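Local coordinates for TerD domain-containing protein (Streptomyces coelicolor A3, PDB 2QZ7) that is of unknown function but belongs to the CAPAB/TerDEXZ family, resembles the tellurium-resistance protein TerD and binds sodium ions in the crystal, at residues Trp37-Pro40 / Pro41-Leu44; His119-Phe122 / Asp123-Ser126. All coordinates share one frame; numbering follows the deposited sequence.

Contact 1 of 2, residues Trp37-Pro40 / Pro41-Leu44; sequences WDRP and PHHL. With NA (sodium ion), chain D.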
ATOM      1  N   TRP A  37       5.957   7.757 -24.944  1.00 54.84           N
ATOM      2  CA  TRP A  37       6.754   6.908 -25.850  1.00 56.17           C
ATOM      3  C   TRP A  37       8.255   7.225 -25.739  1.00 56.24           C
ATOM      4  O   TRP A  37       9.178   6.415 -25.930  1.00 56.79           O
ATOM      5  CB  TRP A  37       6.331   7.172 -27.292  1.00 56.83           C
ATOM      6  CG  TRP A  37       7.252   8.155 -27.975  1.00 57.76           C
ATOM      7  CD1 TRP A  37       8.286   7.864 -28.842  1.00 59.12           C
ATOM      8  CD2 TRP A  37       7.257   9.583 -27.813  1.00 59.28           C
ATOM      9  NE1 TRP A  37       8.913   9.031 -29.254  1.00 59.04           N
ATOM     10  CE2 TRP A  37       8.306  10.101 -28.640  1.00 59.46           C
ATOM     11  CE3 TRP A  37       6.473  10.482 -27.066  1.00 58.29           C
ATOM     12  CZ2 TRP A  37       8.588  11.480 -28.733  1.00 58.71           C
ATOM     13  CZ3 TRP A  37       6.749  11.855 -27.163  1.00 58.54           C
ATOM     14  CH2 TRP A  37       7.800  12.338 -27.993  1.00 58.55           C
ATOM     15  N   ASP A  38       8.508   8.490 -25.234  1.00 56.11           N
ATOM     16  CA  ASP A  38       9.840   9.018 -24.949  1.00 56.42           C
ATOM     17  C   ASP A  38      10.560   8.295 -23.774  1.00 56.28           C
ATOM     18  O   ASP A  38      11.788   8.357 -23.702  1.00 56.50           O
ATOM     19  CB  ASP A  38       9.715  10.529 -24.660  1.00 56.64           C
ATOM     20  CG  ASP A  38      10.667  11.388 -25.495  1.00 57.76           C
ATOM     21  OD1 ASP A  38      11.835  10.988 -25.701  1.00 61.22           O
ATOM     22  OD2 ASP A  38      10.259  12.488 -25.944  1.00 58.01           O
ATOM     23  N   ARG A  39       9.817   7.604 -22.891  1.00 55.42           N
ATOM     24  CA  ARG A  39      10.374   7.088 -21.628  1.00 55.26           C
ATOM     25  C   ARG A  39      10.019   5.609 -21.228  1.00 54.28           C
ATOM     26  O   ARG A  39       8.894   5.125 -21.503  1.00 55.03           O
ATOM     27  CB  ARG A  39       9.916   7.996 -20.459  1.00 55.92           C
ATOM     28  CG  ARG A  39      10.373   9.479 -20.447  1.00 56.87           C
ATOM     29  CD  ARG A  39       9.730  10.212 -19.225  1.00 59.41           C
ATOM     30  NE  ARG A  39      10.085   9.581 -17.932  1.00 59.07           N
ATOM     31  CZ  ARG A  39       9.552   9.864 -16.737  1.00 58.34           C
ATOM     32  NH1 ARG A  39       8.583  10.770 -16.594  1.00 58.48           N
ATOM     33  NH2 ARG A  39       9.998   9.220 -15.668  1.00 57.22           N
ATOM     34  N   PRO A  40      10.958   4.914 -20.515  1.00 52.42           N
ATOM     35  CA  PRO A  40      10.686   3.622 -19.836  1.00 50.58           C
ATOM     36  C   PRO A  40       9.387   3.617 -18.991  1.00 48.45           C
ATOM     37  O   PRO A  40       8.977   4.677 -18.522  1.00 47.88           O
ATOM     38  CB  PRO A  40      11.908   3.441 -18.920  1.00 50.53           C
ATOM     39  CG  PRO A  40      13.024   4.145 -19.679  1.00 51.47           C
ATOM     40  CD  PRO A  40      12.370   5.341 -20.338  1.00 51.96           C
ATOM     41  N   PRO A  41       8.748   2.437 -18.829  1.00 46.47           N
ATOM     42  CA  PRO A  41       7.448   2.306 -18.143  1.00 46.12           C
ATOM     43  C   PRO A  41       7.410   2.886 -16.734  1.00 45.28           C
ATOM     44  O   PRO A  41       8.435   2.954 -16.033  1.00 44.42           O
ATOM     45  CB  PRO A  41       7.223   0.786 -18.080  1.00 45.49           C
ATOM     46  CG  PRO A  41       8.599   0.193 -18.277  1.00 46.39           C
ATOM     47  CD  PRO A  41       9.237   1.119 -19.263  1.00 46.48           C
ATOM     48  N   HIS A  42       6.211   3.293 -16.335  1.00 45.22           N
ATOM     49  CA  HIS A  42       5.938   3.661 -14.970  1.00 44.03           C
ATOM     50  C   HIS A  42       5.351   2.421 -14.239  1.00 44.30           C
ATOM     51  O   HIS A  42       4.225   2.009 -14.501  1.00 43.45           O
ATOM     52  CB  HIS A  42       4.971   4.866 -14.928  1.00 44.03           C
ATOM     53  CG  HIS A  42       5.594   6.164 -15.340  1.00 44.41           C
ATOM     54  ND1 HIS A  42       4.884   7.164 -15.971  1.00 46.51           N
ATOM     55  CD2 HIS A  42       6.861   6.620 -15.232  1.00 43.63           C
ATOM     56  CE1 HIS A  42       5.680   8.188 -16.210  1.00 43.78           C
ATOM     57  NE2 HIS A  42       6.890   7.876 -15.789  1.00 47.03           N
ATOM     58  N   HIS A  43       6.147   1.825 -13.355  1.00 43.05           N
ATOM     59  CA  HIS A  43       5.772   0.620 -12.643  1.00 42.60           C
ATOM     60  C   HIS A  43       5.573   0.982 -11.169  1.00 42.11           C
ATOM     61  O   HIS A  43       6.536   1.311 -10.455  1.00 42.17           O
ATOM     62  CB  HIS A  43       6.814  -0.489 -12.795  1.00 42.32           C
ATOM     63  CG  HIS A  43       6.424  -1.777 -12.130  1.00 42.81           C
ATOM     64  ND1 HIS A  43       7.149  -2.939 -12.272  1.00 42.91           N
ATOM     65  CD2 HIS A  43       5.414  -2.071 -11.272  1.00 42.57           C
ATOM     66  CE1 HIS A  43       6.584  -3.903 -11.566  1.00 42.83           C
ATOM     67  NE2 HIS A  43       5.535  -3.395 -10.936  1.00 43.24           N
ATOM     68  N   LEU A  44       4.302   0.976 -10.765  1.00 41.74           N
ATOM     69  CA  LEU A  44       3.872   1.220  -9.377  1.00 41.35           C
ATOM     70  C   LEU A  44       3.236  -0.036  -8.852  1.00 41.74           C
ATOM     71  O   LEU A  44       2.601  -0.781  -9.605  1.00 41.20           O
ATOM     72  CB  LEU A  44       2.846   2.348  -9.238  1.00 40.96           C
ATOM     73  CG  LEU A  44       3.378   3.796  -9.239  1.00 41.44           C
ATOM     74  CD1 LEU A  44       4.036   4.202 -10.608  1.00 37.67           C
ATOM     75  CD2 LEU A  44       2.278   4.760  -8.856  1.00 36.19           C
TER
HETATM   76 NA    NA D 194       2.065  -3.015 -10.190  1.00 30.59          NA
HETATM   77  O   HOH W   1       2.634  -4.950 -11.035  1.00 28.16           O
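Arg39 lays one face of its guanidinium over NE2 of His42, which stands 3.1 Å above the guanidinium plane and off toward its rim. Both residues sit in the loop that takes the chain from strand 26-31 to strand 44-52, from one sheet of the TerD β-sandwich to the other. The two planes are 75° apart, so the imidazole meets the guanidinium with an edge: CZ of Arg39 lies in the ring plane. NE2 of His42 is 3.4 Å from both NH1 and NH2 of Arg39, yet neither angle suits a hydrogen bond, since those N-H groups lie in the guanidinium plane and NE2 is above it. A bend at chi3 (58°) turns the arginine's end back to the ring. Between the two, Pro40 and Pro41 have the extended backbone of polyproline II, and CB of Pro40 packs 3.6 Å from CD of Pro41. His42 is buried; its ND1 makes a weak hydrogen bond to Asp33 O, which favours this orientation of the ring. At the far end the loop enters a sodium site, where Leu44 O joins Asp45, Ser81 and Glu91. His43 swings its ring away from its own amide nitrogen (chi1 -177°) to this site's second shell. There NE2 bonds to Asp45 OD1 and shares a second, weak link, at 3.3 Å, with the water bound to the sodium.

Contact 2 of 2, residues His119-Phe122 / Asp123-Ser126; sequences HKTF and DDVS. With NA (sodium ion), chain E.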
ATOM      1  N   HIS A 119      15.878   7.641 -10.615  1.00 48.85           N
ATOM      2  CA  HIS A 119      15.149   8.234  -9.481  1.00 48.29           C
ATOM      3  C   HIS A 119      13.777   8.799  -9.877  1.00 47.94           C
ATOM      4  O   HIS A 119      13.698   9.786 -10.608  1.00 47.40           O
ATOM      5  CB  HIS A 119      16.006   9.303  -8.766  1.00 48.43           C
ATOM      6  CG  HIS A 119      15.289  10.041  -7.668  1.00 47.73           C
ATOM      7  ND1 HIS A 119      14.946   9.455  -6.465  1.00 48.30           N
ATOM      8  CD2 HIS A 119      14.859  11.323  -7.595  1.00 47.12           C
ATOM      9  CE1 HIS A 119      14.334  10.342  -5.701  1.00 46.39           C
ATOM     10  NE2 HIS A 119      14.269  11.485  -6.366  1.00 48.79           N
ATOM     11  N   LYS A 120      12.704   8.174  -9.382  1.00 46.98           N
ATOM     12  CA  LYS A 120      11.357   8.553  -9.821  1.00 46.56           C
ATOM     13  C   LYS A 120      10.374   8.714  -8.646  1.00 46.35           C
ATOM     14  O   LYS A 120      10.224   7.824  -7.812  1.00 45.34           O
ATOM     15  CB  LYS A 120      10.858   7.543 -10.854  1.00 46.42           C
ATOM     16  CG  LYS A 120       9.568   7.895 -11.569  1.00 47.11           C
ATOM     17  CD  LYS A 120       9.026   6.691 -12.353  1.00 45.91           C
ATOM     18  CE  LYS A 120       9.793   6.503 -13.679  1.00 44.45           C
ATOM     19  NZ  LYS A 120       9.294   5.304 -14.456  1.00 42.76           N
ATOM     20  N   THR A 121       9.721   9.871  -8.584  1.00 46.21           N
ATOM     21  CA  THR A 121       8.833  10.200  -7.467  1.00 45.68           C
ATOM     22  C   THR A 121       7.372  10.294  -7.952  1.00 44.99           C
ATOM     23  O   THR A 121       7.106  10.200  -9.150  1.00 44.48           O
ATOM     24  CB  THR A 121       9.244  11.523  -6.820  1.00 45.40           C
ATOM     25  OG1 THR A 121       8.958  12.590  -7.729  1.00 46.64           O
ATOM     26  CG2 THR A 121      10.760  11.550  -6.478  1.00 47.54           C
ATOM     27  N   PHE A 122       6.442  10.489  -7.015  1.00 44.28           N
ATOM     28  CA  PHE A 122       5.017  10.628  -7.314  1.00 44.09           C
ATOM     29  C   PHE A 122       4.721  11.850  -8.172  1.00 44.90           C
ATOM     30  O   PHE A 122       3.735  11.853  -8.941  1.00 44.54           O
ATOM     31  CB  PHE A 122       4.179  10.641  -6.023  1.00 42.83           C
ATOM     32  CG  PHE A 122       4.066   9.289  -5.374  1.00 42.72           C
ATOM     33  CD1 PHE A 122       3.129   8.365  -5.825  1.00 39.25           C
ATOM     34  CD2 PHE A 122       4.909   8.929  -4.315  1.00 39.90           C
ATOM     35  CE1 PHE A 122       3.043   7.088  -5.234  1.00 41.31           C
ATOM     36  CE2 PHE A 122       4.844   7.688  -3.720  1.00 41.70           C
ATOM     37  CZ  PHE A 122       3.882   6.741  -4.169  1.00 41.71           C
ATOM     38  N   ASP A 123       5.572  12.869  -8.038  1.00 45.88           N
ATOM     39  CA  ASP A 123       5.492  14.110  -8.838  1.00 46.74           C
ATOM     40  C   ASP A 123       5.849  13.900 -10.304  1.00 46.74           C
ATOM     41  O   ASP A 123       5.358  14.630 -11.153  1.00 46.90           O
ATOM     42  CB  ASP A 123       6.379  15.216  -8.258  1.00 46.96           C
ATOM     43  CG  ASP A 123       5.936  16.596  -8.701  1.00 50.07           C
ATOM     44  OD1 ASP A 123       4.728  16.903  -8.526  1.00 54.17           O
ATOM     45  OD2 ASP A 123       6.769  17.361  -9.246  1.00 50.74           O
ATOM     46  N   ASP A 124       6.708  12.911 -10.578  1.00 47.12           N
ATOM     47  CA  ASP A 124       7.081  12.492 -11.943  1.00 47.13           C
ATOM     48  C   ASP A 124       6.007  11.681 -12.700  1.00 46.97           C
ATOM     49  O   ASP A 124       6.183  11.400 -13.889  1.00 46.94           O
ATOM     50  CB  ASP A 124       8.367  11.659 -11.907  1.00 46.50           C
ATOM     51  CG  ASP A 124       9.521  12.391 -11.247  1.00 48.20           C
ATOM     52  OD1 ASP A 124       9.741  13.588 -11.550  1.00 47.93           O
ATOM     53  OD2 ASP A 124      10.228  11.768 -10.431  1.00 48.66           O
ATOM     54  N   VAL A 125       4.925  11.293 -12.025  1.00 46.43           N
ATOM     55  CA  VAL A 125       3.940  10.367 -12.612  1.00 46.66           C
ATOM     56  C   VAL A 125       2.539  10.995 -12.543  1.00 47.26           C
ATOM     57  O   VAL A 125       2.056  11.325 -11.441  1.00 47.12           O
ATOM     58  CB  VAL A 125       3.919   8.955 -11.894  1.00 47.83           C
ATOM     59  CG1 VAL A 125       3.014   7.956 -12.663  1.00 46.24           C
ATOM     60  CG2 VAL A 125       5.333   8.375 -11.722  1.00 46.91           C
ATOM     61  N   SER A 126       1.889  11.169 -13.700  1.00 47.30           N
ATOM     62  CA  SER A 126       0.616  11.909 -13.744  1.00 46.87           C
ATOM     63  C   SER A 126      -0.616  11.095 -13.338  1.00 46.76           C
ATOM     64  O   SER A 126      -0.708   9.875 -13.573  1.00 46.70           O
ATOM     65  CB  SER A 126       0.423  12.727 -15.052  1.00 47.56           C
ATOM     66  OG  SER A 126       0.789  12.023 -16.218  1.00 47.16           O
TER
HETATM   67 NA    NA E 195       1.644  12.189  -9.265  1.00 52.95          NA
HETATM   68  O   HOH W   2       1.462  13.132  -7.295  1.00 43.38           O
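Asp124 and Thr121 make the shortest and straightest of the three hydrogen bonds across the two segments, side chain to backbone: Thr121 N donates to Asp124 OD2 at 2.7 Å with a nearly straight angle of 171°. The oxygen is met on its anti side, 24° out of the carboxylate plane. Asp124 folds back to this amide because CG stands beside its own backbone N (chi1 -56°). The carboxylate thus accepts the amide three residues earlier, closing the turn from the side-chain side. The hydroxyl of Thr121 is bonded to Ala148 O, so the residue's amide and hydroxyl both have partners.

Backbone bonds add two weak links, Asp124 N to Thr121 O at 3.1 Å and Val125 N to Phe122 O at 3.4 Å. Together with the torsions of residues 122-124 they define two overlapping type I β-turns, set in the loop that carries the TerD β-sandwich from strand 104-113 in one sheet to strand 129-134 in the other.

Metal coordination uses the second turn: Phe122 O lies 2.1 Å and Val125 O 2.4 Å from a sodium, which Thr128 OG1 and a water also bind. The shared cation explains why these carbonyl oxygens can approach to 3.1 Å.

Van der Waals contacts follow: CG2 of Val125 lies 3.6 Å from Thr121 O and 4.1 Å from CD of Lys120, whose chain it crosses at about a right angle, while Phe122 stacks its ring on Phe144.

Contact 1 precedes contact 2 along the chain, and their centres are 11 Å apart on the same side of the chain's centre. Both lie in loops passing between the two sheets, and the strands they join are neighbours: 26-31 pairs with 129-134, and 44-52 with 104-113. Lys120 of contact 2 packs against contact 1, with NZ 3.0 Å from Pro41 O and CE 3.4 Å from Arg39 NH2. Asp33 is a second link, taking a weak hydrogen bond from His42 on its carbonyl and pairing with Ser126 through its backbone. Contact 1 gives one backbone carbonyl to its sodium and contact 2 gives two to another, which gathers sodium sites at this end of the sandwich, consistent with metal binding in TerD relatives.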